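Local coordinates for mannan endo-1,6-alpha-mannosidase (Chaetomium thermophilum, PDB 6RY0), which probably hydrolyses alpha-1,6-mannosidic linkages as a calcium-binding family 76 glycoside hydrolase and serves in the transfer of GPI-anchored glycoproteins into fungal cell walls, at residues Ala332-Thr335 with Gln336-His340. Sequence-based numbering, arbitrary orientation. Where two conformers were deposited one is given.
Sequences AVVT and QIAPH
Val333 O accepts both Ile337 N, at 3.2 Å and nearly in line with the carbonyl, and Gln336 N, which sits above the carbonyl plane, as the C-terminal turn of helix 323-337 tightens. Ala338, the first residue to leave helical angles, still gives its N-H to Val334 O at 2.8 Å. The buried Val334 and Ala338 also meet through their side chains, Val334 CG1 lying 4.3 Å from Ala338 CB, and both Val334 and Ile337 rest on Ala272 of helix 261-278. Gln336, long and polar, suits the partly exposed side; its extended chain sets OE1 4.0 Å from Val333 CG2, while NE2 makes a weak hydrogen bond to Glu408 O. Buried Thr335 turns its hydroxyl back along the helix, chi1 74° placing OG1 between backbone N and carbonyl carbon, and Thr335 OG1 donates to Ala332 O at 2.7 Å, in the carbonyl plane. A valine here would keep the bulk but would probably lose that bond, and in the same rotamer would set a methyl too close to Ala332 O. Proline suits the place after Ala338: Pro339 has no N-H to offer Thr335 O, and Pro339 CA approaches that oxygen at 3.3 Å in a CA-H...O contact.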
# COMPACT_ATOMS: atom_id res chain seq x y z
N ALA A 332 -6.39 -8.20 -5.85
CA ALA A 332 -6.54 -8.39 -7.28
C ALA A 332 -5.23 -8.89 -7.89
O ALA A 332 -5.21 -9.84 -8.69
CB ALA A 332 -7.05 -7.14 -7.95
N VAL A 333 -4.11 -8.28 -7.53
CA VAL A 333 -2.81 -8.74 -8.04
C VAL A 333 -2.49 -10.17 -7.59
O VAL A 333 -1.93 -10.95 -8.36
CB VAL A 333 -1.69 -7.74 -7.67
CG1 VAL A 333 -0.31 -8.33 -7.91
CG2 VAL A 333 -1.88 -6.47 -8.45
N VAL A 334 -2.89 -10.54 -6.36
CA VAL A 334 -2.70 -11.89 -5.89
C VAL A 334 -3.31 -12.90 -6.87
O VAL A 334 -2.76 -13.96 -7.09
CB VAL A 334 -3.23 -12.06 -4.46
CG1 VAL A 334 -3.35 -13.52 -4.05
CG2 VAL A 334 -2.36 -11.28 -3.49
N THR A 335 -4.46 -12.57 -7.47
CA THR A 335 -5.09 -13.50 -8.39
C THR A 335 -4.27 -13.72 -9.66
O THR A 335 -4.46 -14.73 -10.34
CB THR A 335 -6.52 -13.10 -8.78
OG1 THR A 335 -6.54 -11.99 -9.69
CG2 THR A 335 -7.34 -12.86 -7.58
N GLN A 336 -3.39 -12.77 -10.00
CA GLN A 336 -2.54 -12.91 -11.18
C GLN A 336 -1.30 -13.75 -10.89
O GLN A 336 -0.91 -14.58 -11.70
CB GLN A 336 -2.10 -11.55 -11.68
CG GLN A 336 -3.19 -10.62 -12.07
CD GLN A 336 -2.63 -9.30 -12.54
OE1 GLN A 336 -1.89 -8.67 -11.82
NE2 GLN A 336 -2.93 -8.92 -13.78
N ILE A 337 -0.70 -13.52 -9.73
CA ILE A 337 0.55 -14.22 -9.48
C ILE A 337 0.40 -15.47 -8.65
O ILE A 337 1.30 -16.31 -8.68
CB ILE A 337 1.53 -13.34 -8.85
CG1 ILE A 337 0.96 -12.79 -7.56
CG2 ILE A 337 1.90 -12.23 -9.79
CD1 ILE A 337 1.95 -12.03 -6.72
N ALA A 338 -0.78 -15.67 -8.04
CA ALA A 338 -1.14 -16.93 -7.40
C ALA A 338 -2.51 -17.32 -7.97
O ALA A 338 -3.54 -17.19 -7.33
CB ALA A 338 -1.18 -16.80 -5.89
N PRO A 339 -2.53 -17.77 -9.23
CA PRO A 339 -3.82 -17.93 -9.91
C PRO A 339 -4.78 -18.92 -9.27
O PRO A 339 -5.97 -18.84 -9.54
CB PRO A 339 -3.43 -18.33 -11.33
CG PRO A 339 -2.04 -18.75 -11.22
CD PRO A 339 -1.40 -18.01 -10.12
N HIS A 340 -4.28 -19.84 -8.45
CA HIS A 340 -5.19 -20.76 -7.78
C HIS A 340 -6.14 -20.05 -6.83
O HIS A 340 -7.14 -20.65 -6.43
CB HIS A 340 -4.42 -21.85 -7.06
CG HIS A 340 -3.82 -21.42 -5.76
ND1 HIS A 340 -2.65 -20.71 -5.69
CD2 HIS A 340 -4.25 -21.60 -4.50
CE1 HIS A 340 -2.37 -20.48 -4.42
NE2 HIS A 340 -3.33 -21.02 -3.68